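Local coordinates for Vlm2 (Streptomyces tsusimaensis, PDB 6ECB), which takes part in nonribosomal synthesis of the depsipeptide valinomycin, the C-terminal thioesterase domain treated here probably releasing the finished chain, at residues F86-A97 with I116-R127; I135-L143 with V249-Y259. All coordinates share one frame; numbering follows the deposited sequence.

Contacts 1 and 2 both belong to the alpha/beta-hydrolase core of the thioesterase domain, but they join different elements. Contact 1 sets helix 86-97 across helix 112-126 over one side of the central sheet; it is buried, largely apolar, and has a salt bridge at its exposed end. Contact 2, partly buried, joins the loop after strand 134-137 to the chain that follows helix 247-250, and it depends on prolines laid over aromatic faces and one indole hydrogen bond. Helix 112-126 and strand 134-137 are successive elements, and the two contacts meet where F118 CD2 of contact 1 lies 3.7 Å from W256 CZ3 of contact 2.

Contact 1 (F86-A97 with I116-R127); sequences FEEMVQFCSDSA and IAFYLATMLLDR
F86, V90, C93 and S94 pack against I116, Y119, L120 and M123 in a buried helix-helix contact on one side of the central sheet, where the segments 86-97 and 116-126 cross at -59°, their axes 8.9 Å apart at closest approach. At one end F86 and Y119 form a T-shaped pair, the F86 edge toward one Y119 face, with planes at 88° and centroids 5.2 Å apart. F86 gets there because its CG is anti to the backbone N (chi1 178°), and its CE2 also passes 3.7 Å from I116 CG1. With an alanine here, the Y119 face would probably lose its aromatic partner and a gap would open beside I116. The Y119 OH bonds to L228 O. Both helices belong to a helical layer flanking the sheet of the alpha/beta-hydrolase fold: A97 rests on V42, I116 on A44 and L120 on I107. In the middle, V90 CG2 lies 3.7 Å from Y119 CB and V90 CG1 3.6 Å from M123 CE. S94 CA and L120 CA approach to 5.1 Å; an S94 OG contact with M123 SD is doubtful, resting on one of two conformers. Toward solvent, D95 OD1 and R127 NH1 make a salt bridge of 3.3 Å, their planar groups steeply inclined.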
loop_
_atom_site.group_PDB
_atom_site.type_symbol
_atom_site.label_atom_id
_atom_site.label_comp_id
_atom_site.label_asym_id
_atom_site.label_seq_id
_atom_site.Cartn_x
_atom_site.Cartn_y
_atom_site.Cartn_z
ATOM N N PHE A 86 12.878 3.482 7.414
ATOM C CA PHE A 86 12.287 3.741 6.102
ATOM C C PHE A 86 13.249 3.357 4.985
ATOM O O PHE A 86 12.862 2.676 4.027
ATOM C CB PHE A 86 11.886 5.214 5.974
ATOM C CG PHE A 86 11.309 5.567 4.632
ATOM C CD1 PHE A 86 12.047 6.319 3.740
ATOM C CD2 PHE A 86 10.042 5.163 4.259
ATOM C CE1 PHE A 86 11.539 6.664 2.508
ATOM C CE2 PHE A 86 9.516 5.518 3.007
ATOM C CZ PHE A 86 10.291 6.268 2.132
ATOM N N GLU A 87 14.525 3.765 5.114
ATOM C CA GLU A 87 15.517 3.450 4.082
ATOM C C GLU A 87 15.721 1.944 3.948
ATOM O O GLU A 87 15.788 1.416 2.827
ATOM C CB GLU A 87 16.850 4.152 4.396
ATOM N N GLU A 88 15.788 1.231 5.079
ATOM C CA GLU A 88 15.910 -0.227 5.049
ATOM C C GLU A 88 14.700 -0.871 4.378
ATOM O O GLU A 88 14.835 -1.846 3.626
ATOM C CB GLU A 88 16.081 -0.766 6.473
ATOM C CG GLU A 88 17.424 -0.404 7.112
ATOM C CD GLU A 88 17.507 -0.706 8.586
ATOM O OE1 GLU A 88 16.477 -0.909 9.240
ATOM O OE2 GLU A 88 18.628 -0.751 9.107
ATOM N N MET A 89 13.503 -0.356 4.663
ATOM C CA MET A 89 12.293 -0.881 4.041
ATOM C C MET A 89 12.318 -0.693 2.532
ATOM O O MET A 89 11.968 -1.614 1.769
ATOM C CB MET A 89 11.068 -0.201 4.659
ATOM C CG MET A 89 9.744 -0.797 4.202
ATOM S SD MET A 89 9.595 -2.566 4.608
ATOM C CE MET A 89 8.029 -2.853 3.786
ATOM N N VAL A 90 12.762 0.484 2.076
ATOM C CA VAL A 90 12.862 0.729 0.640
ATOM C C VAL A 90 13.805 -0.277 0.005
ATOM O O VAL A 90 13.533 -0.818 -1.080
ATOM C CB VAL A 90 13.327 2.169 0.373
ATOM C CG1 VAL A 90 13.679 2.337 -1.121
ATOM C CG2 VAL A 90 12.246 3.164 0.781
ATOM N N GLN A 91 14.928 -0.535 0.673
ATOM C CA GLN A 91 15.901 -1.496 0.173
ATOM C C GLN A 91 15.298 -2.888 0.093
ATOM O O GLN A 91 15.449 -3.578 -0.926
ATOM C CB GLN A 91 17.144 -1.462 1.061
ATOM C CG GLN A 91 18.222 -2.406 0.628
ATOM C CD GLN A 91 18.869 -1.961 -0.669
ATOM O OE1 GLN A 91 18.910 -2.706 -1.652
ATOM N NE2 GLN A 91 19.374 -0.734 -0.675
ATOM N N PHE A 92 14.624 -3.334 1.166
ATOM C CA PHE A 92 13.979 -4.640 1.136
ATOM C C PHE A 92 13.024 -4.726 -0.049
ATOM O O PHE A 92 12.994 -5.730 -0.777
ATOM C CB PHE A 92 13.186 -4.908 2.414
ATOM C CG PHE A 92 14.009 -5.282 3.622
ATOM C CD1 PHE A 92 14.828 -6.402 3.619
ATOM C CD2 PHE A 92 13.881 -4.557 4.797
ATOM C CE1 PHE A 92 15.543 -6.763 4.758
ATOM C CE2 PHE A 92 14.588 -4.902 5.934
ATOM C CZ PHE A 92 15.423 -6.007 5.921
ATOM N N CYS A 93 12.219 -3.680 -0.240
ATOM C CA CYS A 93 11.169 -3.719 -1.247
ATOM C C CYS A 93 11.745 -3.622 -2.653
ATOM O O CYS A 93 11.243 -4.271 -3.585
ATOM C CB CYS A 93 10.170 -2.598 -0.997
ATOM S SG CYS A 93 9.154 -2.846 0.463
ATOM N N SER A 94 12.799 -2.824 -2.823
ATOM C CA SER A 94 13.482 -2.741 -4.112
ATOM C C SER A 94 14.055 -4.090 -4.505
ATOM O O SER A 94 13.863 -4.570 -5.634
ATOM C CB SER A 94 14.610 -1.701 -4.056
ATOM O OG SER A 94 14.139 -0.414 -3.721
ATOM N N ASP A 95 14.768 -4.720 -3.579
ATOM C CA ASP A 95 15.356 -6.011 -3.848
ATOM C C ASP A 95 14.301 -7.025 -4.240
ATOM O O ASP A 95 14.532 -7.838 -5.127
ATOM C CB ASP A 95 16.109 -6.509 -2.625
ATOM C CG ASP A 95 17.420 -5.767 -2.397
ATOM O OD1 ASP A 95 17.879 -4.995 -3.269
ATOM O OD2 ASP A 95 18.000 -5.980 -1.323
ATOM N N SER A 96 13.154 -7.019 -3.560
ATOM C CA SER A 96 12.089 -7.961 -3.892
ATOM C C SER A 96 11.428 -7.602 -5.229
ATOM O O SER A 96 11.148 -8.487 -6.051
ATOM C CB SER A 96 11.067 -7.970 -2.741
ATOM O OG SER A 96 9.969 -8.826 -2.991
ATOM N N ALA A 97 11.145 -6.329 -5.448
ATOM C CA ALA A 97 10.467 -5.927 -6.678
ATOM C C ALA A 97 11.361 -6.152 -7.895
ATOM O O ALA A 97 10.865 -6.409 -8.995
ATOM C CB ALA A 97 10.059 -4.461 -6.605
ATOM N N ILE A 116 7.006 4.666 -0.147
ATOM C CA ILE A 116 7.933 3.575 -0.373
ATOM C C ILE A 116 8.063 3.300 -1.866
ATOM O O ILE A 116 9.166 3.106 -2.385
ATOM C CB ILE A 116 7.485 2.314 0.391
ATOM C CG1 ILE A 116 7.591 2.565 1.894
ATOM C CG2 ILE A 116 8.385 1.139 -0.000
ATOM C CD1 ILE A 116 6.976 1.449 2.734
ATOM N N ALA A 117 6.935 3.285 -2.572
ATOM C CA ALA A 117 6.940 3.021 -4.010
ATOM C C ALA A 117 7.746 4.065 -4.772
ATOM O O ALA A 117 8.487 3.729 -5.705
ATOM C CB ALA A 117 5.502 2.981 -4.516
ATOM N N PHE A 118 7.610 5.340 -4.399
ATOM C CA PHE A 118 8.412 6.376 -5.058
ATOM C C PHE A 118 9.899 6.093 -4.896
ATOM O O PHE A 118 10.672 6.080 -5.870
ATOM C CB PHE A 118 8.066 7.764 -4.486
ATOM C CG PHE A 118 8.889 8.876 -5.106
ATOM C CD1 PHE A 118 10.153 9.186 -4.625
ATOM C CD2 PHE A 118 8.414 9.565 -6.219
ATOM C CE1 PHE A 118 10.918 10.184 -5.238
ATOM C CE2 PHE A 118 9.177 10.549 -6.829
ATOM C CZ PHE A 118 10.419 10.851 -6.353
ATOM N N TYR A 119 10.325 5.827 -3.659
ATOM C CA TYR A 119 11.739 5.614 -3.407
ATOM C C TYR A 119 12.221 4.281 -3.988
ATOM O O TYR A 119 13.359 4.195 -4.473
ATOM C CB TYR A 119 12.006 5.676 -1.913
ATOM C CG TYR A 119 12.303 7.065 -1.395
ATOM C CD1 TYR A 119 11.290 7.914 -0.998
ATOM C CD2 TYR A 119 13.608 7.489 -1.238
ATOM C CE1 TYR A 119 11.558 9.168 -0.514
ATOM C CE2 TYR A 119 13.887 8.744 -0.734
ATOM C CZ TYR A 119 12.851 9.581 -0.391
ATOM O OH TYR A 119 13.135 10.842 0.123
ATOM N N LEU A 120 11.359 3.261 -3.961
ATOM C CA LEU A 120 11.634 1.974 -4.607
ATOM C C LEU A 120 11.917 2.174 -6.090
ATOM O O LEU A 120 12.922 1.680 -6.639
ATOM C CB LEU A 120 10.400 1.065 -4.409
ATOM C CG LEU A 120 10.413 -0.405 -4.657
ATOM C CD1 LEU A 120 9.094 -0.933 -4.094
ATOM C CD2 LEU A 120 10.582 -0.635 -6.118
ATOM N N ALA A 121 11.044 2.918 -6.754
ATOM C CA ALA A 121 11.252 3.214 -8.168
ATOM C C ALA A 121 12.572 3.939 -8.399
ATOM O O ALA A 121 13.288 3.632 -9.363
ATOM C CB ALA A 121 10.079 4.025 -8.704
ATOM N N THR A 122 12.922 4.910 -7.541
ATOM C CA THR A 122 14.182 5.607 -7.767
ATOM C C THR A 122 15.350 4.651 -7.611
ATOM O O THR A 122 16.321 4.715 -8.380
ATOM C CB THR A 122 14.381 6.829 -6.847
ATOM O OG1 THR A 122 14.713 6.412 -5.527
ATOM C CG2 THR A 122 13.174 7.698 -6.801
ATOM N N MET A 123 15.257 3.724 -6.652
ATOM C CA MET A 123 16.327 2.752 -6.461
ATOM C C MET A 123 16.448 1.801 -7.653
ATOM O O MET A 123 17.563 1.467 -8.066
ATOM C CB MET A 123 16.095 1.957 -5.173
ATOM C CG MET A 123 17.244 1.092 -4.728
ATOM S SD MET A 123 17.024 0.577 -2.991
ATOM C CE MET A 123 17.116 2.126 -2.126
ATOM N N LEU A 124 15.324 1.347 -8.209
ATOM C CA LEU A 124 15.393 0.501 -9.396
ATOM C C LEU A 124 16.058 1.247 -10.548
ATOM O O LEU A 124 16.904 0.691 -11.243
ATOM C CB LEU A 124 13.992 0.030 -9.784
ATOM C CG LEU A 124 13.361 -0.950 -8.792
ATOM C CD1 LEU A 124 11.916 -1.202 -9.187
ATOM C CD2 LEU A 124 14.121 -2.267 -8.711
ATOM N N LEU A 125 15.680 2.510 -10.767
ATOM C CA LEU A 125 16.297 3.253 -11.862
ATOM C C LEU A 125 17.806 3.355 -11.676
ATOM O O LEU A 125 18.578 3.215 -12.630
ATOM C CB LEU A 125 15.690 4.646 -11.948
ATOM C CG LEU A 125 14.225 4.713 -12.347
ATOM C CD1 LEU A 125 13.734 6.142 -12.167
ATOM C CD2 LEU A 125 14.029 4.295 -13.754
ATOM N N ASP A 126 18.243 3.575 -10.437
ATOM C CA ASP A 126 19.671 3.674 -10.159
ATOM C C ASP A 126 20.402 2.382 -10.470
ATOM O O ASP A 126 21.608 2.404 -10.738
ATOM C CB ASP A 126 19.897 4.037 -8.696
ATOM C CG ASP A 126 19.542 5.461 -8.378
ATOM O OD1 ASP A 126 19.313 6.273 -9.288
ATOM O OD2 ASP A 126 19.478 5.762 -7.182
ATOM N N ARG A 127 19.702 1.242 -10.407
ATOM C CA ARG A 127 20.273 -0.052 -10.721
ATOM C C ARG A 127 20.057 -0.460 -12.175
ATOM O O ARG A 127 20.398 -1.589 -12.536
ATOM C CB ARG A 127 19.664 -1.158 -9.836
ATOM C CG ARG A 127 19.773 -0.950 -8.342
ATOM C CD ARG A 127 18.914 -1.990 -7.581
ATOM N NE ARG A 127 19.137 -3.349 -8.083
ATOM C CZ ARG A 127 18.586 -4.444 -7.556
ATOM N NH1 ARG A 127 17.788 -4.341 -6.497
ATOM N NH2 ARG A 127 18.839 -5.642 -8.083
#

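Contact 2 (I135-L143 with V249-Y259); sequences IILDTPPRL and VARLFSAWENY
W256 gives the contact its one hydrogen bond across the segments, from NE1 to T139 O at 2.8 Å. The bond is nearly straight (161° at the hydrogen), lies in the indole plane and meets a lone pair of the carbonyl, which should restrict rotation of the indole about its CB-CG bond. With CG of W256 anti to its carbonyl carbon (chi1 -82°), the indole swings into the loop after strand 134-137.

CH-pi contacts come next. P141 CD sits 3.4 Å from the centroid of the five-membered ring of W256, while I136 CG1 lies over the opposite face, 4.0 Å from the centroid of the six-membered ring; the indole is thus sandwiched between a proline and a strand side chain. In the same manner P140 CG stands over the centre of the F253 ring.

Apolar touches extend the seam: P140 CB reaches L252 CB at 3.7 Å, and P141 CB comes 3.7 Å from Y259 CE2. P141, W256 and Y259 all touch P229.

D138 is a buried polar neighbour of F253, its OD1 3.5 Å from F253 CZ, the carboxylate and ring planes being nearly parallel. D138 OD1 accepts from T242 N and H245 NE2, and its OD2 meets H273 ND1, consistent with the acid of a Ser-His-Asp triad. The indole is therefore held by one directional bond and packed on both faces, whereas F253 relies on CH-pi and van der Waals contact beside a carboxylate whose hydrogen bonds run to residues outside both segments.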
loop_
_atom_site.group_PDB
_atom_site.type_symbol
_atom_site.label_atom_id
_atom_site.label_comp_id
_atom_site.label_asym_id
_atom_site.label_seq_id
_atom_site.Cartn_x
_atom_site.Cartn_y
_atom_site.Cartn_z
ATOM N N ILE A 135 2.389 4.504 -9.717
ATOM C CA ILE A 135 0.981 4.693 -9.406
ATOM C C ILE A 135 0.880 5.058 -7.927
ATOM O O ILE A 135 1.175 4.232 -7.048
ATOM C CB ILE A 135 0.170 3.433 -9.727
ATOM C CG1 ILE A 135 0.216 3.179 -11.233
ATOM C CG2 ILE A 135 -1.264 3.521 -9.158
ATOM C CD1 ILE A 135 -0.399 1.851 -11.664
ATOM N N ILE A 136 0.436 6.281 -7.649
ATOM C CA ILE A 136 0.218 6.760 -6.286
ATOM C C ILE A 136 -1.278 6.708 -5.997
ATOM O O ILE A 136 -2.097 7.313 -6.710
ATOM C CB ILE A 136 0.763 8.182 -6.084
ATOM C CG1 ILE A 136 2.291 8.210 -6.225
ATOM C CG2 ILE A 136 0.282 8.742 -4.727
ATOM C CD1 ILE A 136 3.041 7.389 -5.199
ATOM N N LEU A 137 -1.643 6.011 -4.922
ATOM C CA LEU A 137 -3.039 5.896 -4.514
ATOM C C LEU A 137 -3.276 6.817 -3.316
ATOM O O LEU A 137 -2.975 6.476 -2.166
ATOM C CB LEU A 137 -3.383 4.450 -4.190
ATOM C CG LEU A 137 -3.244 3.481 -5.364
ATOM C CD1 LEU A 137 -3.573 2.071 -4.866
ATOM C CD2 LEU A 137 -4.129 3.853 -6.540
ATOM N N ASP A 138 -3.759 8.014 -3.626
ATOM C CA ASP A 138 -4.391 8.929 -2.682
ATOM C C ASP A 138 -3.515 9.350 -1.499
ATOM O O ASP A 138 -4.006 9.481 -0.372
ATOM C CB ASP A 138 -5.711 8.317 -2.171
ATOM C CG ASP A 138 -6.622 9.355 -1.586
ATOM O OD1 ASP A 138 -6.710 10.455 -2.179
ATOM O OD2 ASP A 138 -7.272 9.065 -0.563
ATOM N N THR A 139 -2.223 9.626 -1.739
ATOM C CA THR A 139 -1.424 10.297 -0.735
ATOM C C THR A 139 -0.636 11.405 -1.422
ATOM O O THR A 139 -0.083 11.174 -2.500
ATOM C CB THR A 139 -0.423 9.377 0.024
ATOM O OG1 THR A 139 0.251 10.148 1.025
ATOM C CG2 THR A 139 0.615 8.818 -0.844
ATOM N N PRO A 140 -0.548 12.577 -0.808
ATOM C CA PRO A 140 0.406 13.585 -1.280
ATOM C C PRO A 140 1.820 13.179 -0.939
ATOM O O PRO A 140 2.055 12.310 -0.080
ATOM C CB PRO A 140 0.017 14.849 -0.497
ATOM C CG PRO A 140 -1.211 14.539 0.238
ATOM C CD PRO A 140 -1.234 13.042 0.408
ATOM N N PRO A 141 2.801 13.868 -1.494
ATOM C CA PRO A 141 4.177 13.544 -1.112
ATOM C C PRO A 141 4.470 13.889 0.329
ATOM O O PRO A 141 5.290 13.201 0.958
ATOM C CB PRO A 141 5.035 14.356 -2.105
ATOM C CG PRO A 141 4.157 15.250 -2.810
ATOM C CD PRO A 141 2.725 14.774 -2.654
ATOM N N ARG A 142 3.811 14.903 0.888
ATOM C CA ARG A 142 3.822 15.124 2.326
ATOM C C ARG A 142 2.914 14.091 2.981
ATOM O O ARG A 142 1.695 14.109 2.766
ATOM C CB ARG A 142 3.319 16.517 2.676
ATOM C CG ARG A 142 4.304 17.573 2.480
ATOM C CD ARG A 142 3.744 18.959 2.870
ATOM N NE ARG A 142 3.590 19.177 4.305
ATOM C CZ ARG A 142 4.546 19.636 5.107
ATOM N NH1 ARG A 142 5.758 19.910 4.630
ATOM N NH2 ARG A 142 4.304 19.805 6.395
ATOM N N LEU A 143 3.486 13.209 3.791
ATOM C CA LEU A 143 2.666 12.172 4.411
ATOM C C LEU A 143 1.763 12.804 5.469
ATOM O O LEU A 143 2.188 13.687 6.212
ATOM C CB LEU A 143 3.546 11.088 5.031
ATOM C CG LEU A 143 2.785 9.908 5.657
ATOM C CD1 LEU A 143 1.808 9.222 4.683
ATOM C CD2 LEU A 143 3.764 8.890 6.216
ATOM N N VAL A 249 -5.229 19.269 3.156
ATOM C CA VAL A 249 -4.604 18.100 2.563
ATOM C C VAL A 249 -4.815 18.091 1.054
ATOM O O VAL A 249 -3.901 17.761 0.299
ATOM C CB VAL A 249 -5.156 16.809 3.218
ATOM C CG1 VAL A 249 -4.743 15.595 2.468
ATOM C CG2 VAL A 249 -4.691 16.709 4.660
ATOM N N ALA A 250 -6.018 18.478 0.615
ATOM C CA ALA A 250 -6.334 18.470 -0.806
ATOM C C ALA A 250 -5.329 19.296 -1.605
ATOM O O ALA A 250 -4.925 18.896 -2.697
ATOM C CB ALA A 250 -7.740 19.015 -1.039
ATOM N N ARG A 251 -4.915 20.447 -1.068
ATOM C CA ARG A 251 -4.004 21.335 -1.803
ATOM C C ARG A 251 -2.570 20.817 -1.842
ATOM O O ARG A 251 -1.711 21.479 -2.448
ATOM C CB ARG A 251 -4.033 22.740 -1.198
ATOM C CG ARG A 251 -3.423 22.836 0.177
ATOM C CD ARG A 251 -3.363 24.296 0.647
ATOM N NE ARG A 251 -4.710 24.772 0.874
ATOM C CZ ARG A 251 -5.259 25.074 2.058
ATOM N NH1 ARG A 251 -6.521 25.430 2.101
ATOM N NH2 ARG A 251 -4.562 25.062 3.188
ATOM N N LEU A 252 -2.279 19.662 -1.235
ATOM C CA LEU A 252 -0.922 19.126 -1.232
ATOM C C LEU A 252 -0.668 18.107 -2.325
ATOM O O LEU A 252 0.488 17.729 -2.541
ATOM C CB LEU A 252 -0.590 18.491 0.125
ATOM C CG LEU A 252 -0.649 19.463 1.300
ATOM C CD1 LEU A 252 -0.362 18.702 2.602
ATOM C CD2 LEU A 252 0.362 20.597 1.097
ATOM N N PHE A 253 -1.706 17.657 -3.041
ATOM C CA PHE A 253 -1.485 16.605 -4.021
ATOM C C PHE A 253 -0.679 17.103 -5.210
ATOM O O PHE A 253 0.110 16.342 -5.771
ATOM C CB PHE A 253 -2.822 16.027 -4.503
ATOM C CG PHE A 253 -3.380 14.987 -3.571
ATOM C CD1 PHE A 253 -3.007 13.661 -3.699
ATOM C CD2 PHE A 253 -4.232 15.335 -2.548
ATOM C CE1 PHE A 253 -3.503 12.695 -2.835
ATOM C CE2 PHE A 253 -4.723 14.358 -1.676
ATOM C CZ PHE A 253 -4.344 13.053 -1.824
ATOM N N SER A 254 -0.893 18.357 -5.621
ATOM C CA SER A 254 -0.231 18.864 -6.821
ATOM C C SER A 254 1.285 18.838 -6.688
ATOM O O SER A 254 2.000 18.851 -7.710
ATOM C CB SER A 254 -0.720 20.278 -7.118
ATOM O OG SER A 254 -0.276 21.230 -6.147
ATOM N N ALA A 255 1.799 18.798 -5.458
ATOM C CA ALA A 255 3.243 18.753 -5.262
ATOM C C ALA A 255 3.884 17.489 -5.827
ATOM O O ALA A 255 5.111 17.447 -5.926
ATOM C CB ALA A 255 3.557 18.940 -3.774
ATOM N N TRP A 256 3.112 16.455 -6.213
ATOM C CA TRP A 256 3.754 15.339 -6.917
ATOM C C TRP A 256 4.504 15.827 -8.141
ATOM O O TRP A 256 5.514 15.229 -8.512
ATOM C CB TRP A 256 2.773 14.234 -7.341
ATOM C CG TRP A 256 2.504 13.315 -6.199
ATOM C CD1 TRP A 256 1.324 13.159 -5.534
ATOM C CD2 TRP A 256 3.443 12.440 -5.570
ATOM N NE1 TRP A 256 1.473 12.239 -4.512
ATOM C CE2 TRP A 256 2.763 11.785 -4.510
ATOM C CE3 TRP A 256 4.794 12.139 -5.794
ATOM C CZ2 TRP A 256 3.399 10.882 -3.669
ATOM C CZ3 TRP A 256 5.419 11.249 -4.948
ATOM C CH2 TRP A 256 4.722 10.628 -3.907
ATOM N N GLU A 257 4.058 16.927 -8.744
ATOM C CA GLU A 257 4.758 17.463 -9.907
ATOM C C GLU A 257 6.171 17.929 -9.569
ATOM O O GLU A 257 7.057 17.916 -10.445
ATOM C CB GLU A 257 3.921 18.586 -10.526
ATOM C CG GLU A 257 4.500 19.093 -11.824
ATOM C CD GLU A 257 3.477 19.764 -12.744
ATOM O OE1 GLU A 257 2.280 19.885 -12.364
ATOM O OE2 GLU A 257 3.893 20.171 -13.860
ATOM N N ASN A 258 6.430 18.297 -8.313
ATOM C CA ASN A 258 7.781 18.656 -7.895
ATOM C C ASN A 258 8.760 17.525 -8.167
ATOM O O ASN A 258 9.959 17.769 -8.339
ATOM C CB ASN A 258 7.866 18.923 -6.395
ATOM C CG ASN A 258 7.000 20.059 -5.923
ATOM O OD1 ASN A 258 6.261 20.681 -6.685
ATOM N ND2 ASN A 258 7.114 20.362 -4.630
ATOM N N TYR A 259 8.270 16.291 -8.115
ATOM C CA TYR A 259 9.089 15.083 -8.078
ATOM C C TYR A 259 8.968 14.288 -9.360
ATOM O O TYR A 259 9.348 13.115 -9.407
ATOM C CB TYR A 259 8.694 14.240 -6.849
ATOM C CG TYR A 259 8.739 15.112 -5.616
ATOM C CD1 TYR A 259 9.944 15.647 -5.175
ATOM C CD2 TYR A 259 7.583 15.444 -4.919
ATOM C CE1 TYR A 259 9.989 16.510 -4.063
ATOM C CE2 TYR A 259 7.624 16.305 -3.840
ATOM C CZ TYR A 259 8.807 16.818 -3.405
ATOM O OH TYR A 259 8.829 17.693 -2.328
#